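Local coordinates for protein OLD nuclease (Thermus scotoductus, PDB 6P74) that degrades linear and supercoiled double-stranded DNA in the 5'-to-3' direction with divalent metal ions, and hydrolyses ATP in a DNA-stimulated manner, at residues 309-323 with 359-371. Numbering follows the deposited sequence.
Sequences THSPIFADVNRFEAL and RFDTARNEVLFAK
Pro-312 in the loop 309-323 comes within 5.1 Å of Asn-365, CA to CA, where the 3-10 turns of 362-368 run alongside that loop. The buried amide of Asn-365 joins the two backbones: ND2 donates to Pro-312 O (2.7 Å), in the carbonyl plane, and OD1 accepts from Val-317 N at 2.8 Å, the N-H pointing nearly straight at it (166°) but from above the amide plane. One side chain thus bridges backbone positions five residues apart, which fixes the rotation of its amide. The Phe-369 ring packs against 309-312; His-310 O lies over one face of the ring, and Phe-369 CE2 is 3.6 Å from Pro-312 CA. At the proline's CG, the bent chain of Glu-366 brings OE2 to 3.3 Å. Ala-315 CB rests on both Phe-369 CZ and Leu-368 CD1, while Leu-323 and Leu-368 meet tip to tip. Asn-318 turns CG away from its carbonyl carbon (chi1 -52°), which brings OD1 to 3.0 Å from Phe-360 CE1, amide and ring planes 78° apart, while ND2 reaches back to the syn lone pair of Asp-316 OD1, which also takes Asn-318 N in an Asx turn. One water bridges Asn-318 OD1 to Arg-364 NH1, and a second accepts from Asn-318 ND2 and Asp-361 N. His-310 lies close to Lys-34 of the probable Walker A loop. The contact joins the loop following ATPase strand 304-308 to the connection leading into Toprim strand 372-376. Helix 284-299 packs against Ile-313 and Phe-314, helix 341-355 against Phe-320 and Phe-360, and Toprim helix 409-422 against Val-317 and Leu-368.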
# COMPACT_ATOMS: atom_id res chain seq x y z
N THR A 309 17.40 1.10 2.64
CA THR A 309 18.27 0.27 1.83
C THR A 309 18.46 -1.09 2.47
O THR A 309 18.39 -1.25 3.69
CB THR A 309 19.65 0.92 1.61
OG1 THR A 309 20.34 0.22 0.58
CG2 THR A 309 20.48 0.83 2.88
N HIS A 310 18.72 -2.09 1.61
CA HIS A 310 19.15 -3.42 2.02
C HIS A 310 20.57 -3.71 1.57
O HIS A 310 21.04 -4.84 1.76
CB HIS A 310 18.22 -4.48 1.44
CG HIS A 310 16.93 -4.62 2.17
ND1 HIS A 310 16.81 -5.37 3.32
CD2 HIS A 310 15.70 -4.10 1.92
CE1 HIS A 310 15.56 -5.31 3.75
NE2 HIS A 310 14.87 -4.55 2.92
N SER A 311 21.23 -2.76 0.95
CA SER A 311 22.49 -2.98 0.28
C SER A 311 23.63 -2.48 1.14
O SER A 311 23.59 -1.33 1.60
CB SER A 311 22.52 -2.26 -1.06
OG SER A 311 23.82 -2.30 -1.63
N PRO A 312 24.66 -3.28 1.39
CA PRO A 312 25.85 -2.75 2.06
C PRO A 312 26.61 -1.71 1.24
O PRO A 312 27.56 -1.10 1.74
CB PRO A 312 26.71 -4.00 2.32
CG PRO A 312 26.24 -5.00 1.31
CD PRO A 312 24.78 -4.71 1.07
N ILE A 313 26.25 -1.50 -0.02
CA ILE A 313 26.95 -0.49 -0.79
C ILE A 313 26.43 0.90 -0.44
O ILE A 313 27.20 1.86 -0.40
CB ILE A 313 26.85 -0.81 -2.29
CG1 ILE A 313 27.70 -2.06 -2.60
CG2 ILE A 313 27.27 0.37 -3.13
CD1 ILE A 313 27.12 -2.92 -3.73
N PHE A 314 25.14 1.01 -0.11
CA PHE A 314 24.52 2.27 0.29
C PHE A 314 24.55 2.52 1.80
O PHE A 314 24.14 3.59 2.25
CB PHE A 314 23.07 2.33 -0.21
CG PHE A 314 22.94 2.48 -1.69
CD1 PHE A 314 22.96 1.36 -2.52
CD2 PHE A 314 22.80 3.74 -2.26
CE1 PHE A 314 22.85 1.50 -3.90
CE2 PHE A 314 22.68 3.89 -3.64
CZ PHE A 314 22.70 2.77 -4.46
N ALA A 315 25.01 1.57 2.59
CA ALA A 315 25.04 1.75 4.04
C ALA A 315 26.50 1.59 4.46
O ALA A 315 26.94 0.48 4.78
CB ALA A 315 24.11 0.79 4.73
N ASP A 316 27.24 2.70 4.44
CA ASP A 316 28.68 2.71 4.62
C ASP A 316 29.02 2.92 6.09
O ASP A 316 28.62 3.93 6.68
CB ASP A 316 29.30 3.82 3.79
CG ASP A 316 30.76 3.60 3.51
OD1 ASP A 316 31.55 3.42 4.48
OD2 ASP A 316 31.11 3.57 2.31
N VAL A 317 29.77 1.98 6.68
CA VAL A 317 30.12 2.14 8.09
C VAL A 317 31.02 3.35 8.31
O VAL A 317 31.01 3.95 9.39
CB VAL A 317 30.76 0.86 8.66
CG1 VAL A 317 32.01 0.62 7.96
CG2 VAL A 317 31.10 1.03 10.10
N ASN A 318 31.80 3.74 7.31
CA ASN A 318 32.66 4.91 7.49
C ASN A 318 31.86 6.19 7.51
O ASN A 318 32.36 7.22 7.98
CB ASN A 318 33.73 4.95 6.40
CG ASN A 318 34.49 3.63 6.28
OD1 ASN A 318 35.47 3.39 7.00
ND2 ASN A 318 34.02 2.76 5.38
N ARG A 319 30.63 6.15 7.05
CA ARG A 319 29.76 7.31 7.13
C ARG A 319 28.79 6.77 8.19
O ARG A 319 27.85 6.04 7.88
CB ARG A 319 29.11 7.53 5.76
CG ARG A 319 28.66 8.93 5.47
CD ARG A 319 28.21 9.03 4.02
NE ARG A 319 29.29 9.34 3.08
CZ ARG A 319 29.49 10.56 2.58
NH1 ARG A 319 28.68 11.57 2.93
NH2 ARG A 319 30.49 10.78 1.73
N PHE A 320 29.03 7.12 9.46
CA PHE A 320 28.30 6.48 10.54
C PHE A 320 27.28 7.55 10.91
O PHE A 320 26.22 7.21 11.45
CB PHE A 320 29.11 6.05 11.78
CG PHE A 320 30.03 7.10 12.30
CD1 PHE A 320 29.54 8.16 13.05
CD2 PHE A 320 31.40 7.03 12.06
CE1 PHE A 320 30.40 9.15 13.54
CE2 PHE A 320 32.27 8.01 12.54
CZ PHE A 320 31.77 9.06 13.29
N GLU A 321 27.54 8.83 10.61
CA GLU A 321 26.54 9.85 10.91
C GLU A 321 25.25 9.60 10.15
O GLU A 321 24.17 9.96 10.63
CB GLU A 321 27.07 11.25 10.59
CG GLU A 321 28.33 11.66 11.37
CD GLU A 321 29.61 11.18 10.70
OE1 GLU A 321 29.55 10.29 9.82
OE2 GLU A 321 30.69 11.70 11.05
N ALA A 322 25.33 8.99 8.96
CA ALA A 322 24.14 8.79 8.14
C ALA A 322 23.23 7.68 8.66
O ALA A 322 22.04 7.67 8.34
CB ALA A 322 24.54 8.46 6.70
N LEU A 323 23.76 6.79 9.50
CA LEU A 323 23.10 5.53 9.80
C LEU A 323 21.95 5.69 10.78
O LEU A 323 22.08 6.35 11.81
CB LEU A 323 24.12 4.54 10.36
CG LEU A 323 25.13 4.07 9.31
CD1 LEU A 323 26.20 3.17 9.92
CD2 LEU A 323 24.41 3.38 8.14
N ARG A 359 42.77 0.30 5.36
CA ARG A 359 42.13 0.25 4.06
C ARG A 359 40.66 -0.09 4.25
O ARG A 359 40.31 -0.95 5.08
CB ARG A 359 42.79 -0.78 3.11
CG ARG A 359 44.17 -0.39 2.57
CD ARG A 359 44.82 -1.54 1.75
NE ARG A 359 44.57 -2.85 2.37
CZ ARG A 359 45.46 -3.56 3.08
NH1 ARG A 359 46.70 -3.11 3.26
NH2 ARG A 359 45.12 -4.75 3.61
N PHE A 360 39.81 0.57 3.48
CA PHE A 360 38.36 0.40 3.56
C PHE A 360 37.90 -0.81 2.76
O PHE A 360 38.47 -1.17 1.72
CB PHE A 360 37.63 1.63 3.02
CG PHE A 360 37.98 2.90 3.71
CD1 PHE A 360 37.67 3.07 5.05
CD2 PHE A 360 38.60 3.92 3.03
CE1 PHE A 360 37.98 4.24 5.70
CE2 PHE A 360 38.91 5.11 3.66
CZ PHE A 360 38.59 5.27 5.00
N ASP A 361 36.81 -1.42 3.24
CA ASP A 361 36.31 -2.67 2.69
C ASP A 361 34.79 -2.69 2.84
O ASP A 361 34.27 -2.82 3.95
CB ASP A 361 36.95 -3.89 3.37
CG ASP A 361 36.46 -5.22 2.79
OD1 ASP A 361 35.66 -5.20 1.82
OD2 ASP A 361 36.88 -6.29 3.31
N THR A 362 34.10 -2.58 1.71
CA THR A 362 32.65 -2.56 1.69
C THR A 362 32.05 -3.77 2.39
O THR A 362 30.97 -3.66 2.99
CB THR A 362 32.17 -2.50 0.25
OG1 THR A 362 32.23 -1.13 -0.17
CG2 THR A 362 30.76 -3.05 0.11
N ALA A 363 32.71 -4.93 2.31
CA ALA A 363 32.16 -6.13 2.94
C ALA A 363 31.89 -5.91 4.41
O ALA A 363 30.98 -6.54 4.97
CB ALA A 363 33.10 -7.33 2.76
N ARG A 364 32.64 -5.01 5.06
CA ARG A 364 32.42 -4.76 6.48
C ARG A 364 31.05 -4.16 6.76
O ARG A 364 30.58 -4.24 7.90
CB ARG A 364 33.49 -3.83 7.04
CG ARG A 364 34.87 -4.38 6.94
CD ARG A 364 35.89 -3.35 7.31
NE ARG A 364 37.21 -3.85 6.97
CZ ARG A 364 38.22 -3.10 6.54
NH1 ARG A 364 38.08 -1.78 6.42
NH2 ARG A 364 39.37 -3.68 6.25
N ASN A 365 30.40 -3.57 5.76
CA ASN A 365 29.09 -2.97 6.02
C ASN A 365 28.02 -4.01 6.34
O ASN A 365 26.99 -3.67 6.92
CB ASN A 365 28.64 -2.10 4.84
CG ASN A 365 29.63 -0.98 4.52
OD1 ASN A 365 30.31 -0.46 5.40
ND2 ASN A 365 29.71 -0.61 3.25
N GLU A 366 28.24 -5.28 5.96
CA GLU A 366 27.34 -6.36 6.34
C GLU A 366 27.01 -6.36 7.83
O GLU A 366 25.95 -6.85 8.23
CB GLU A 366 27.98 -7.71 5.97
CG GLU A 366 28.20 -7.92 4.49
CD GLU A 366 26.91 -8.09 3.72
OE1 GLU A 366 25.85 -8.32 4.37
OE2 GLU A 366 26.95 -8.00 2.48
N VAL A 367 27.91 -5.83 8.66
CA VAL A 367 27.60 -5.75 10.08
C VAL A 367 26.26 -5.09 10.31
O VAL A 367 25.57 -5.40 11.29
CB VAL A 367 28.71 -5.00 10.84
CG1 VAL A 367 28.68 -5.37 12.28
CG2 VAL A 367 30.05 -5.38 10.30
N LEU A 368 25.87 -4.16 9.44
CA LEU A 368 24.65 -3.41 9.66
C LEU A 368 23.40 -4.22 9.38
O LEU A 368 22.31 -3.78 9.74
CB LEU A 368 24.65 -2.14 8.81
CG LEU A 368 25.87 -1.25 9.00
CD1 LEU A 368 25.92 -0.22 7.86
CD2 LEU A 368 25.83 -0.57 10.35
N PHE A 369 23.52 -5.39 8.76
CA PHE A 369 22.35 -6.15 8.36
C PHE A 369 22.19 -7.45 9.14
O PHE A 369 21.29 -8.23 8.83
CB PHE A 369 22.40 -6.41 6.86
CG PHE A 369 22.49 -5.15 6.08
CD1 PHE A 369 21.39 -4.32 5.97
CD2 PHE A 369 23.68 -4.74 5.53
CE1 PHE A 369 21.47 -3.14 5.28
CE2 PHE A 369 23.77 -3.56 4.85
CZ PHE A 369 22.67 -2.75 4.72
N ALA A 370 23.02 -7.67 10.15
CA ALA A 370 23.12 -8.96 10.80
C ALA A 370 22.41 -8.94 12.14
O ALA A 370 22.24 -7.88 12.77
CB ALA A 370 24.59 -9.36 10.99
N LYS A 371 21.99 -10.12 12.59
CA LYS A 371 21.50 -10.25 13.96
C LYS A 371 22.63 -10.08 14.97
O LYS A 371 22.41 -9.52 16.05
CB LYS A 371 20.80 -11.60 14.14
CG LYS A 371 19.49 -11.72 13.40
CD LYS A 371 18.84 -13.08 13.61
CE LYS A 371 17.47 -13.20 12.92
NZ LYS A 371 16.89 -14.58 13.11
O HOH W 1 36.22 0.43 7.90
O HOH W 2 35.27 -0.09 5.41